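Local coordinates for histidine triad (HIT) protein (Clostridium difficile, PDB 4EGU), which binds guanosine monophosphate and a zinc ion and, as a histidine triad protein, probably acts as a nucleotide hydrolase or transferase, at residues 18-21 and 27-30; 43-48 and 64-69; 47-50 and 55-58; 77-82 and 103-108; 83-88 and 112-117. All blocks are in the same frame, centred on the assembly; numbering follows the deposited sequence. Where two conformers were deposited one is given.

Interaction 1 of 5, residues 18-21 and 27-30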
# COMPACT_ATOMS: atom_id res chain seq x y z
N SER A 18 -20.61 3.29 -11.21
CA SER A 18 -19.40 3.94 -10.74
C SER A 18 -18.75 4.65 -11.92
O SER A 18 -19.12 4.43 -13.09
CB SER A 18 -18.43 2.92 -10.15
OG SER A 18 -17.95 2.03 -11.14
N THR A 19 -17.76 5.48 -11.62
CA THR A 19 -16.96 6.14 -12.63
C THR A 19 -15.66 5.36 -12.79
O THR A 19 -14.77 5.44 -11.94
CB THR A 19 -16.70 7.61 -12.27
OG1 THR A 19 -17.94 8.30 -12.16
CG2 THR A 19 -15.83 8.28 -13.32
N LYS A 20 -15.57 4.62 -13.88
CA LYS A 20 -14.50 3.67 -14.12
C LYS A 20 -13.24 4.33 -14.65
O LYS A 20 -13.27 5.16 -15.57
CB LYS A 20 -14.98 2.66 -15.14
CG LYS A 20 -14.06 1.51 -15.30
CD LYS A 20 -14.69 0.46 -16.17
CE LYS A 20 -14.23 0.63 -17.59
NZ LYS A 20 -14.66 -0.53 -18.38
N VAL A 21 -12.12 3.95 -14.06
CA VAL A 21 -10.80 4.41 -14.41
C VAL A 21 -9.96 3.32 -15.08
O VAL A 21 -9.09 3.60 -15.90
CB VAL A 21 -10.10 4.89 -13.09
CG1 VAL A 21 -8.65 5.27 -13.34
CG2 VAL A 21 -10.87 6.05 -12.49
N VAL A 27 -9.48 -6.95 -12.33
CA VAL A 27 -9.39 -5.76 -11.49
C VAL A 27 -10.22 -4.66 -12.12
O VAL A 27 -10.31 -4.53 -13.34
CB VAL A 27 -7.90 -5.30 -11.36
CG1 VAL A 27 -7.79 -3.89 -10.82
CG2 VAL A 27 -7.11 -6.27 -10.47
N LEU A 28 -10.84 -3.86 -11.26
CA LEU A 28 -11.54 -2.65 -11.64
C LEU A 28 -10.99 -1.51 -10.78
O LEU A 28 -10.72 -1.69 -9.60
CB LEU A 28 -13.06 -2.77 -11.39
CG LEU A 28 -13.96 -1.55 -11.65
CD1 LEU A 28 -14.15 -1.31 -13.14
CD2 LEU A 28 -15.29 -1.77 -10.98
N ALA A 29 -10.86 -0.33 -11.36
CA ALA A 29 -10.57 0.87 -10.59
C ALA A 29 -11.62 1.91 -10.90
O ALA A 29 -12.08 2.02 -12.05
CB ALA A 29 -9.18 1.43 -10.88
N PHE A 30 -12.02 2.67 -9.89
CA PHE A 30 -13.09 3.62 -10.03
C PHE A 30 -12.87 4.77 -9.05
O PHE A 30 -12.17 4.63 -8.06
CB PHE A 30 -14.48 2.93 -9.85
CG PHE A 30 -14.63 2.16 -8.54
CD1 PHE A 30 -14.15 0.86 -8.39
CD2 PHE A 30 -15.23 2.75 -7.44
CE1 PHE A 30 -14.28 0.18 -7.18
CE2 PHE A 30 -15.37 2.07 -6.24
CZ PHE A 30 -14.88 0.79 -6.11
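The beta hairpin that opens the antiparallel sheet pairs Lys-20 with Phe-30 as a non-hydrogen-bonded antiparallel pair, their CA atoms 4.3 Å apart. Next to it the backbone N of Val-21 donates to the O of Ala-29 at 2.8 Å, an almost straight bond (171° at the hydrogen) whose donor stands above the carbonyl plane. On the other side of the pair, the CA of Phe-30 comes 3.1 Å from the O of Thr-19, a CA-H...O contact. Lys-20 reaches out with its CG anti to the backbone N (chi1 -170°), which lays its CG and CD against one methyl of Leu-28; CG to CD1 is 3.6 Å, and the two side chains cross at about a right angle. Further on, the Lys-20 chain bends at chi3 and carries NZ to a salt bridge with Glu-23. Val-21 and Ala-29 meet on the opposite face of the sheet, where helix 61-77 covers both through Ile-73. At the open end of the hairpin, the CB and OG of Ser-18 lie against the CB of Phe-30, 3.8 Å from OG. The Phe-30 ring continues past Ser-18 to pack edge-to-face with Phe-8 and to touch the bound guanosine monophosphate. The backbone bond and CA-H...O contacts thus set the register, while the lysine packs on Leu-28 through its carbons and pairs its ammonium group with Glu-23.

Interaction 2 of 5, residues 43-48 and 64-69. With ZN (zinc ion), chain D.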
# COMPACT_ATOMS: atom_id res chain seq x y z
N VAL A 43 -8.81 0.83 -6.27
CA VAL A 43 -8.43 -0.28 -7.13
C VAL A 43 -8.82 -1.56 -6.42
O VAL A 43 -8.38 -1.78 -5.28
CB VAL A 43 -6.92 -0.28 -7.45
CG1 VAL A 43 -6.62 -1.33 -8.49
CG2 VAL A 43 -6.47 1.09 -7.95
N VAL A 44 -9.66 -2.39 -7.04
CA VAL A 44 -10.21 -3.58 -6.36
C VAL A 44 -10.13 -4.81 -7.25
O VAL A 44 -10.33 -4.71 -8.47
CB VAL A 44 -11.67 -3.45 -5.91
CG1 VAL A 44 -11.85 -2.17 -5.15
CG2 VAL A 44 -12.65 -3.53 -7.09
N PRO A 45 -9.87 -5.97 -6.65
CA PRO A 45 -10.08 -7.19 -7.41
C PRO A 45 -11.56 -7.39 -7.62
O PRO A 45 -12.38 -7.03 -6.78
CB PRO A 45 -9.52 -8.29 -6.48
CG PRO A 45 -9.72 -7.74 -5.12
CD PRO A 45 -9.62 -6.26 -5.23
N LYS A 46 -11.92 -8.01 -8.73
CA LYS A 46 -13.29 -8.44 -8.92
C LYS A 46 -13.67 -9.56 -7.94
O LYS A 46 -14.80 -9.60 -7.46
CB LYS A 46 -13.51 -8.86 -10.38
CG LYS A 46 -13.45 -7.67 -11.32
CD LYS A 46 -13.63 -8.05 -12.78
CE LYS A 46 -13.83 -6.79 -13.61
NZ LYS A 46 -14.02 -7.10 -15.04
N LYS A 47 -12.72 -10.44 -7.64
CA LYS A 47 -12.90 -11.46 -6.61
C LYS A 47 -12.97 -10.80 -5.24
O LYS A 47 -12.19 -9.90 -4.93
CB LYS A 47 -11.74 -12.47 -6.63
CG LYS A 47 -11.80 -13.52 -5.54
CD LYS A 47 -10.72 -14.61 -5.71
CE LYS A 47 -10.70 -15.61 -4.55
NZ LYS A 47 -11.95 -16.38 -4.47
N HIS A 48 -13.90 -11.24 -4.40
CA HIS A 48 -14.03 -10.73 -3.04
C HIS A 48 -13.06 -11.42 -2.07
O HIS A 48 -13.10 -12.63 -1.88
CB HIS A 48 -15.47 -10.96 -2.55
CG HIS A 48 -15.71 -10.43 -1.18
ND1 HIS A 48 -16.34 -9.22 -0.94
CD2 HIS A 48 -15.35 -10.93 0.02
CE1 HIS A 48 -16.37 -9.02 0.37
NE2 HIS A 48 -15.77 -10.03 0.97
N SER A 64 0.28 -7.71 -6.55
CA SER A 64 1.21 -7.25 -7.57
C SER A 64 0.45 -6.74 -8.80
O SER A 64 0.81 -5.70 -9.35
CB SER A 64 2.26 -8.29 -7.91
OG SER A 64 1.68 -9.44 -8.37
N HIS A 65 -0.61 -7.45 -9.20
CA HIS A 65 -1.36 -6.99 -10.35
C HIS A 65 -2.02 -5.63 -10.06
O HIS A 65 -2.00 -4.74 -10.92
CB HIS A 65 -2.38 -8.01 -10.81
CG HIS A 65 -3.01 -7.62 -12.10
ND1 HIS A 65 -2.29 -7.39 -13.26
CD2 HIS A 65 -4.30 -7.35 -12.41
CE1 HIS A 65 -3.12 -7.04 -14.23
NE2 HIS A 65 -4.35 -7.02 -13.74
N ILE A 66 -2.57 -5.46 -8.86
CA ILE A 66 -3.11 -4.18 -8.47
C ILE A 66 -2.06 -3.07 -8.60
O ILE A 66 -2.38 -1.97 -9.03
CB ILE A 66 -3.70 -4.28 -7.06
CG1 ILE A 66 -5.05 -5.03 -7.11
CG2 ILE A 66 -3.83 -2.92 -6.39
CD1 ILE A 66 -5.61 -5.40 -5.74
N HIS A 67 -0.82 -3.36 -8.20
CA HIS A 67 0.24 -2.35 -8.29
C HIS A 67 0.67 -2.04 -9.73
O HIS A 67 0.99 -0.90 -10.03
CB HIS A 67 1.42 -2.72 -7.41
CG HIS A 67 1.17 -2.40 -5.96
ND1 HIS A 67 0.33 -3.11 -5.14
CD2 HIS A 67 1.62 -1.37 -5.20
CE1 HIS A 67 0.30 -2.54 -3.94
NE2 HIS A 67 1.08 -1.48 -3.94
N VAL A 68 0.67 -3.03 -10.63
CA VAL A 68 0.87 -2.74 -12.04
C VAL A 68 -0.24 -1.78 -12.53
O VAL A 68 0.04 -0.81 -13.24
CB VAL A 68 0.91 -4.03 -12.89
CG1 VAL A 68 0.85 -3.69 -14.38
CG2 VAL A 68 2.16 -4.82 -12.55
N VAL A 69 -1.48 -2.05 -12.13
CA VAL A 69 -2.60 -1.19 -12.50
C VAL A 69 -2.41 0.23 -11.96
O VAL A 69 -2.64 1.19 -12.70
CB VAL A 69 -3.93 -1.83 -12.05
CG1 VAL A 69 -5.09 -0.85 -12.19
CG2 VAL A 69 -4.17 -3.12 -12.84
ZN ZN D . -17.11 -7.83 -2.23
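Val-43 points its CB from strand 43-45 toward helix 64-69, and from there its two methyls part. CG1, anti to the backbone N (chi1 -172°), reaches the helix, meeting CG2 of Ile-66 at 3.8 Å and CG1 of Val-69 at 4.0 Å. CG2 turns instead toward Ile-105 of the neighbouring strand. One valine methyl therefore rests against side chains three residues apart on the helix, and the valine and each of them lie alongside one another, running opposite ways. Ile-66 offers both of its branches: CG2 goes to Val-43, while the CG1 branch runs on to CD1, which in one conformer of Pro-45 lies 4.1 Å from the proline CD. This is helix-on-sheet packing in the HIT fold, with helix 61-77 laid over one face of the antiparallel sheet; the short axes of strand 43-45 and helix 64-69 come within 9.1 Å and run roughly antiparallel, at 146°. Val-44, next along the strand, turns its CB away from the helix, and its side chain touches Phe-30, His-100 and His-102. Beyond Pro-45 the chain leaves the sheet for the metal site, where ND1 of His-48 binds zinc at 2.0 Å together with Cys-6, Cys-9 and His-100. Ser-64 packs on Ser-64 of the second subunit and its OG hydrogen-bonds to Asp-61 of that subunit.

Interaction 3 of 5, residues 47-50 and 55-58. With ZN (zinc ion), chain D.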
# COMPACT_ATOMS: atom_id res chain seq x y z
N LYS A 47 -12.72 -10.44 -7.64
CA LYS A 47 -12.90 -11.46 -6.61
C LYS A 47 -12.97 -10.80 -5.24
O LYS A 47 -12.19 -9.90 -4.93
CB LYS A 47 -11.74 -12.47 -6.63
CG LYS A 47 -11.80 -13.52 -5.54
CD LYS A 47 -10.72 -14.61 -5.71
CE LYS A 47 -10.70 -15.61 -4.55
NZ LYS A 47 -11.95 -16.38 -4.47
N HIS A 48 -13.90 -11.24 -4.40
CA HIS A 48 -14.03 -10.73 -3.04
C HIS A 48 -13.06 -11.42 -2.07
O HIS A 48 -13.10 -12.63 -1.88
CB HIS A 48 -15.47 -10.96 -2.55
CG HIS A 48 -15.71 -10.43 -1.18
ND1 HIS A 48 -16.34 -9.22 -0.94
CD2 HIS A 48 -15.35 -10.93 0.02
CE1 HIS A 48 -16.37 -9.02 0.37
NE2 HIS A 48 -15.77 -10.03 0.97
N TYR A 49 -12.23 -10.59 -1.44
CA TYR A 49 -11.48 -10.94 -0.24
C TYR A 49 -11.89 -9.93 0.82
O TYR A 49 -12.00 -8.74 0.51
CB TYR A 49 -9.97 -10.80 -0.46
CG TYR A 49 -9.36 -11.73 -1.43
CD1 TYR A 49 -8.99 -13.01 -1.02
CD2 TYR A 49 -9.07 -11.32 -2.71
CE1 TYR A 49 -8.37 -13.87 -1.88
CE2 TYR A 49 -8.47 -12.18 -3.59
CZ TYR A 49 -8.11 -13.46 -3.17
OH TYR A 49 -7.49 -14.30 -4.06
N ASP A 50 -12.09 -10.35 2.06
CA ASP A 50 -12.58 -9.42 3.06
C ASP A 50 -11.55 -8.31 3.36
O ASP A 50 -11.92 -7.20 3.69
CB ASP A 50 -12.91 -10.13 4.38
CG ASP A 50 -14.09 -11.08 4.32
OD1 ASP A 50 -14.91 -11.01 3.39
OD2 ASP A 50 -14.22 -11.90 5.26
N ILE A 55 -6.12 -12.84 2.29
CA ILE A 55 -5.54 -13.34 1.05
C ILE A 55 -4.50 -14.41 1.41
O ILE A 55 -3.53 -14.10 2.08
CB ILE A 55 -4.85 -12.23 0.24
CG1 ILE A 55 -5.76 -11.04 -0.05
CG2 ILE A 55 -4.34 -12.82 -1.07
CD1 ILE A 55 -4.99 -9.92 -0.66
N PRO A 56 -4.68 -15.65 0.95
CA PRO A 56 -3.63 -16.64 1.22
C PRO A 56 -2.33 -16.26 0.55
O PRO A 56 -2.35 -15.63 -0.51
CB PRO A 56 -4.18 -17.94 0.63
CG PRO A 56 -5.30 -17.57 -0.21
CD PRO A 56 -5.79 -16.21 0.17
N ASP A 57 -1.20 -16.66 1.13
CA ASP A 57 0.09 -16.32 0.54
C ASP A 57 0.14 -16.66 -0.95
O ASP A 57 0.65 -15.87 -1.73
CB ASP A 57 1.24 -17.04 1.23
CG ASP A 57 1.47 -16.56 2.66
OD1 ASP A 57 0.95 -15.50 3.06
OD2 ASP A 57 2.21 -17.27 3.37
N LYS A 58 -0.39 -17.82 -1.33
CA LYS A 58 -0.24 -18.27 -2.70
C LYS A 58 -1.10 -17.45 -3.69
O LYS A 58 -0.90 -17.58 -4.89
CB LYS A 58 -0.54 -19.76 -2.83
CG LYS A 58 -1.99 -20.11 -2.71
CD LYS A 58 -2.15 -21.62 -2.86
CE LYS A 58 -3.59 -22.04 -3.03
NZ LYS A 58 -3.66 -23.48 -3.36
ZN ZN D . -17.11 -7.83 -2.23
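Ile-55 lays its CG1 over one face of the Tyr-49 ring, a CH-pi contact 4.0 Å from the ring centroid and 18° off the normal. Both residues belong to the long loop between strand 39-45 and helix 61-77 of the HIT fold, and the contact closes that loop on itself. CG1 sits toward the rim, nearest CD1 of Tyr-49 at 3.9 Å, and the two side chains cross at about a right angle. Pro-56 comes in obliquely, its CD 4.0 Å from CE1 of the same ring. Tyr-49 presents this side with its CG anti to the carbonyl carbon (chi1 -66°), which sends the ring toward residues 55 and 56. Its hydroxyl is hydrogen-bonded to Glu-59, so the ring is held at its polar end as well as over its face. Leu-101 adds a further hold: it shares a backbone hydrogen bond with Tyr-49 and touches the side chain of Ile-55. One residue before the tyrosine, His-48 faces the metal, with ND1 on the zinc ion at 2.0 Å; Cys-6, Cys-9 and His-100 complete the site. The opposite nitrogen is tied to Asp-50, which would fix the rotation of the imidazole and probably strengthens its donation to the metal. NE2 of His-48 gives its hydrogen to OD1 of Asp-50 at 2.7 Å, with the oxygen only 3° out of the ring plane.

Interaction 4 of 5, residues 77-82 and 103-108. With 5GP (guanosine-5'-monophosphate), chain C.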
# COMPACT_ATOMS: atom_id res chain seq x y z
N LYS A 77 -2.23 9.30 -16.48
CA LYS A 77 -2.77 10.55 -15.93
C LYS A 77 -1.72 11.62 -15.65
O LYS A 77 -2.06 12.76 -15.40
CB LYS A 77 -3.53 10.25 -14.63
CG LYS A 77 -4.75 9.38 -14.81
CD LYS A 77 -5.68 9.92 -15.88
CE LYS A 77 -7.07 9.32 -15.75
NZ LYS A 77 -8.08 10.05 -16.58
N GLY A 78 -0.44 11.25 -15.66
CA GLY A 78 0.65 12.19 -15.43
C GLY A 78 1.14 12.31 -13.99
O GLY A 78 2.11 13.03 -13.70
N PHE A 79 0.46 11.65 -13.07
CA PHE A 79 0.92 11.74 -11.70
C PHE A 79 2.05 10.76 -11.38
O PHE A 79 2.54 10.73 -10.26
CB PHE A 79 -0.23 11.74 -10.66
CG PHE A 79 -1.08 10.49 -10.63
CD1 PHE A 79 -2.34 10.48 -11.21
CD2 PHE A 79 -0.66 9.37 -9.94
CE1 PHE A 79 -3.14 9.35 -11.15
CE2 PHE A 79 -1.46 8.24 -9.87
CZ PHE A 79 -2.70 8.23 -10.48
N ASP A 80 2.50 10.01 -12.39
CA ASP A 80 3.77 9.33 -12.28
C ASP A 80 4.93 10.29 -11.98
O ASP A 80 5.85 9.96 -11.24
CB ASP A 80 4.09 8.47 -13.52
CG ASP A 80 4.22 9.25 -14.83
OD1 ASP A 80 3.52 10.26 -15.00
OD2 ASP A 80 4.97 8.78 -15.72
N GLN A 81 4.87 11.48 -12.57
CA GLN A 81 5.92 12.50 -12.44
C GLN A 81 5.78 13.35 -11.18
O GLN A 81 6.76 13.79 -10.59
CB GLN A 81 5.94 13.39 -13.70
CG GLN A 81 6.43 12.65 -14.94
CD GLN A 81 7.92 12.32 -14.88
OE1 GLN A 81 8.62 12.70 -13.94
NE2 GLN A 81 8.41 11.61 -15.89
N THR A 82 4.55 13.58 -10.75
CA THR A 82 4.29 14.47 -9.64
C THR A 82 4.25 13.75 -8.29
O THR A 82 4.61 14.35 -7.28
CB THR A 82 3.00 15.30 -9.86
OG1 THR A 82 1.93 14.41 -10.20
CG2 THR A 82 3.19 16.29 -10.97
N TYR A 103 -7.35 -0.83 -2.70
CA TYR A 103 -6.28 0.11 -2.51
C TYR A 103 -6.75 1.49 -2.92
O TYR A 103 -7.36 1.65 -3.96
CB TYR A 103 -5.04 -0.30 -3.32
CG TYR A 103 -4.31 -1.45 -2.68
CD1 TYR A 103 -4.82 -2.73 -2.67
CD2 TYR A 103 -3.13 -1.23 -1.99
CE1 TYR A 103 -4.14 -3.77 -2.00
CE2 TYR A 103 -2.44 -2.25 -1.33
CZ TYR A 103 -2.96 -3.51 -1.34
OH TYR A 103 -2.33 -4.53 -0.68
N HIS A 104 -6.43 2.47 -2.10
CA HIS A 104 -6.63 3.87 -2.43
C HIS A 104 -5.39 4.42 -3.12
O HIS A 104 -4.28 4.22 -2.63
CB HIS A 104 -6.83 4.71 -1.17
CG HIS A 104 -8.00 4.34 -0.32
ND1 HIS A 104 -9.18 5.06 -0.36
CD2 HIS A 104 -8.12 3.40 0.66
CE1 HIS A 104 -10.00 4.53 0.54
NE2 HIS A 104 -9.39 3.53 1.17
N ILE A 105 -5.61 5.16 -4.22
CA ILE A 105 -4.57 5.99 -4.81
C ILE A 105 -4.98 7.44 -4.58
O ILE A 105 -6.08 7.84 -4.97
CB ILE A 105 -4.43 5.81 -6.34
CG1 ILE A 105 -4.40 4.36 -6.81
CG2 ILE A 105 -3.18 6.55 -6.82
CD1 ILE A 105 -4.50 4.25 -8.34
N LEU A 106 -4.09 8.21 -3.96
CA LEU A 106 -4.27 9.66 -3.80
C LEU A 106 -3.22 10.37 -4.62
O LEU A 106 -2.04 10.06 -4.52
CB LEU A 106 -4.12 10.09 -2.35
CG LEU A 106 -5.06 9.40 -1.35
CD1 LEU A 106 -4.83 9.97 0.05
CD2 LEU A 106 -6.52 9.49 -1.71
N ALA A 107 -3.61 11.37 -5.42
CA ALA A 107 -2.64 12.09 -6.25
C ALA A 107 -3.21 13.43 -6.69
O ALA A 107 -4.38 13.73 -6.47
CB ALA A 107 -2.24 11.27 -7.47
N GLY A 108 -2.36 14.22 -7.35
CA GLY A 108 -2.79 15.45 -8.00
C GLY A 108 -2.66 16.68 -7.14
O GLY A 108 -3.10 17.75 -7.54
P 5GP C . -12.23 2.39 3.48
O1P 5GP C . -12.35 3.48 4.51
O2P 5GP C . -13.09 1.17 3.71
O3P 5GP C . -10.83 2.00 3.30
O5' 5GP C . -12.55 3.01 2.07
C5' 5GP C . -13.81 2.82 1.47
C4' 5GP C . -14.07 3.90 0.49
O4' 5GP C . -15.21 3.54 -0.29
C3' 5GP C . -14.38 5.26 1.12
O3' 5GP C . -13.35 6.19 0.81
C2' 5GP C . -15.72 5.68 0.46
O2' 5GP C . -15.81 7.04 0.08
C1' 5GP C . -15.82 4.72 -0.73
N9 5GP C . -17.18 4.38 -1.12
C8 5GP C . -18.12 3.90 -0.29
N7 5GP C . -19.25 3.64 -0.98
C5 5GP C . -19.01 3.95 -2.27
C6 5GP C . -19.79 3.89 -3.41
O6 5GP C . -21.00 3.50 -3.41
N1 5GP C . -19.18 4.27 -4.54
C2 5GP C . -17.90 4.70 -4.60
N2 5GP C . -17.42 5.07 -5.80
N3 5GP C . -17.10 4.79 -3.52
C4 5GP C . -17.68 4.40 -2.36
O HOH W 1 0.44 14.10 -7.97
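Phe-79 and Ala-107 carry this buried contact, with Ile-105 beside them. The methyl of Ala-107 stands over one face of the phenyl ring, a CH-pi contact 3.6 Å from the centroid and 21° off the normal. It is displaced toward CG and CD2 of Phe-79, and its CB is 3.5 Å from CG. Ile-105, two residues back on strand 103-107, approaches the far end of the ring obliquely, its CG2 3.9 Å from CE2 of Phe-79. CG of Phe-79 lies between the backbone N and the carbonyl carbon (chi1 62°), which folds the ring from the weakly bonded turn 79-82 over the strand. Tyr-39 and Ala-74 also touch the ring. One water bridges the segments, accepting from OG1 of Thr-82 at 2.7 Å and from the backbone N of Gly-108 at 2.9 Å. The same strand carries the last histidine of the predicted histidine triad motif: in one conformer, NE2 of His-104 donates to O3P of guanosine monophosphate at 3.0 Å and 172°, while its ND1 is hydrogen-bonded to NE2 of His-40. Alternation along the strand separates two chemistries, apolar packing through Ile-105 and Ala-107 and phosphate recognition through His-104.

Interaction 5 of 5, residues 83-88 and 112-117; sequences GFRVIN and PNYEAG
Arg-85 starts out extended, with CG anti to the backbone N (chi1 -173°) and chi2 likewise anti, then bends at chi3 (-64°) to bring its guanidinium edge to the carbonyl of Pro-112. NH1 donates to O of Pro-112 at 2.8 Å in a nearly straight bond (167°). The oxygen lies close to the guanidinium plane, while the donor is tilted from the carbonyl plane. NH2 adds a weak second bond to the same oxygen at 3.4 Å. Beside it, CD2 of Tyr-114 lies 3.7 Å from NH1, near the guanidinium plane, with the ring and guanidinium planes almost perpendicular. Pro-112 in turn sets its CG over one face of the Tyr-114 ring. The arginine thereby ties strand 84-90, an outer strand of the chain's sheet, to the C-terminal tail, in the region where the HIT dimer forms. Strand 84-90 pairs antiparallel with its counterpart in the second subunit, joining the two subunits' sheets into one. A water links the charges, accepting a weak bond from NH1 of Arg-85 at 2.9 Å and donating to OE2 of Glu-115 at 2.8 Å. OE1 of Glu-115 forms its salt bridge with Arg-85 of the second subunit, and the Tyr-114 rings of the two subunits stack. In the tail, Asn-113 OD1 accepts from the backbone N of Ala-116 at 3.2 Å, an Asx motif.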
# COMPACT_ATOMS: atom_id res chain seq x y z
N GLY A 83 3.82 12.48 -8.29
CA GLY A 83 3.82 11.66 -7.09
C GLY A 83 2.41 11.25 -6.67
O GLY A 83 1.40 11.80 -7.11
N PHE A 84 2.36 10.26 -5.78
CA PHE A 84 1.08 9.72 -5.35
C PHE A 84 1.29 8.88 -4.10
O PHE A 84 2.42 8.55 -3.76
CB PHE A 84 0.40 8.90 -6.47
CG PHE A 84 1.21 7.75 -7.01
CD1 PHE A 84 2.14 7.93 -8.02
CD2 PHE A 84 1.00 6.47 -6.53
CE1 PHE A 84 2.84 6.86 -8.54
CE2 PHE A 84 1.70 5.39 -7.04
CZ PHE A 84 2.62 5.58 -8.05
N ARG A 85 0.20 8.53 -3.44
CA ARG A 85 0.24 7.68 -2.26
C ARG A 85 -0.73 6.51 -2.47
O ARG A 85 -1.81 6.68 -3.04
CB ARG A 85 -0.16 8.49 -1.01
CG ARG A 85 0.01 7.74 0.29
CD ARG A 85 -0.26 8.64 1.48
NE ARG A 85 0.72 9.71 1.53
CZ ARG A 85 0.53 10.90 2.11
NH1 ARG A 85 -0.61 11.17 2.73
NH2 ARG A 85 1.46 11.81 2.00
N VAL A 86 -0.29 5.35 -2.00
CA VAL A 86 -1.08 4.12 -2.06
C VAL A 86 -1.38 3.69 -0.61
O VAL A 86 -0.46 3.60 0.20
CB VAL A 86 -0.31 3.03 -2.78
CG1 VAL A 86 -1.06 1.70 -2.78
CG2 VAL A 86 0.04 3.46 -4.20
N ILE A 87 -2.64 3.42 -0.31
CA ILE A 87 -3.06 3.06 1.04
C ILE A 87 -3.96 1.82 1.00
O ILE A 87 -4.92 1.75 0.22
CB ILE A 87 -3.82 4.21 1.73
CG1 ILE A 87 -3.03 5.52 1.67
CG2 ILE A 87 -4.11 3.82 3.19
CD1 ILE A 87 -3.53 6.45 0.60
N ASN A 88 -3.67 0.88 1.89
CA ASN A 88 -4.60 -0.20 2.22
C ASN A 88 -4.95 -0.10 3.70
O ASN A 88 -4.05 -0.02 4.55
CB ASN A 88 -4.03 -1.59 1.92
CG ASN A 88 -5.02 -2.68 2.27
OD1 ASN A 88 -4.97 -3.26 3.35
ND2 ASN A 88 -5.94 -2.94 1.37
N PRO A 112 -0.94 15.94 2.50
CA PRO A 112 -0.50 16.06 3.90
C PRO A 112 -0.10 14.69 4.48
O PRO A 112 -0.59 13.68 4.00
CB PRO A 112 -1.75 16.58 4.60
CG PRO A 112 -2.86 16.00 3.81
CD PRO A 112 -2.41 16.07 2.39
N ASN A 113 0.73 14.67 5.52
CA ASN A 113 1.00 13.44 6.27
C ASN A 113 -0.09 13.29 7.32
O ASN A 113 0.03 13.75 8.44
CB ASN A 113 2.39 13.45 6.92
CG ASN A 113 2.74 12.11 7.54
OD1 ASN A 113 1.85 11.31 7.85
ND2 ASN A 113 4.02 11.87 7.75
N TYR A 114 -1.19 12.68 6.89
CA TYR A 114 -2.36 12.59 7.72
C TYR A 114 -2.06 11.92 9.07
O TYR A 114 -2.56 12.33 10.11
CB TYR A 114 -3.42 11.77 7.01
CG TYR A 114 -4.04 12.43 5.83
CD1 TYR A 114 -4.94 13.46 6.04
CD2 TYR A 114 -3.78 12.03 4.53
CE1 TYR A 114 -5.56 14.09 5.02
CE2 TYR A 114 -4.41 12.66 3.47
CZ TYR A 114 -5.29 13.70 3.73
OH TYR A 114 -5.93 14.35 2.71
N GLU A 115 -1.28 10.83 9.06
CA GLU A 115 -1.07 10.08 10.30
C GLU A 115 -0.14 10.81 11.25
O GLU A 115 -0.11 10.50 12.43
CB GLU A 115 -0.58 8.66 10.00
CG GLU A 115 -1.63 7.78 9.35
CD GLU A 115 -1.80 7.99 7.86
OE1 GLU A 115 -2.74 7.37 7.36
OE2 GLU A 115 -1.03 8.74 7.21
N ALA A 116 0.62 11.79 10.76
CA ALA A 116 1.39 12.69 11.62
C ALA A 116 0.56 13.90 12.10
O ALA A 116 1.07 14.76 12.82
CB ALA A 116 2.60 13.16 10.91
N GLY A 117 -0.71 13.95 11.73
CA GLY A 117 -1.63 15.00 12.17
C GLY A 117 -1.90 16.10 11.15
O GLY A 117 -2.75 16.94 11.39
O HOH W 2 -1.59 8.99 4.43

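Interactions 1, 2, 4 and 5 all reach the one antiparallel sheet, whereas interaction 3 sits in a loop beside it. Interaction 2 is wholly buried and apolar, and interaction 4 is similar but has a water at its margin; a backbone bond from Val-43 to Tyr-103 joins their strands. Interaction 1, partly exposed, relies on strand pairing and is linked to interaction 2 through Leu-28 and Val-44. Interactions 2 and 3 share Lys-47 and His-48, hence the zinc. Interactions 4 and 5 alternate along the chain on neighbouring strands, but interaction 5 is polar, built on an arginine at the dimer interface, about 21 Å between centres from interaction 1.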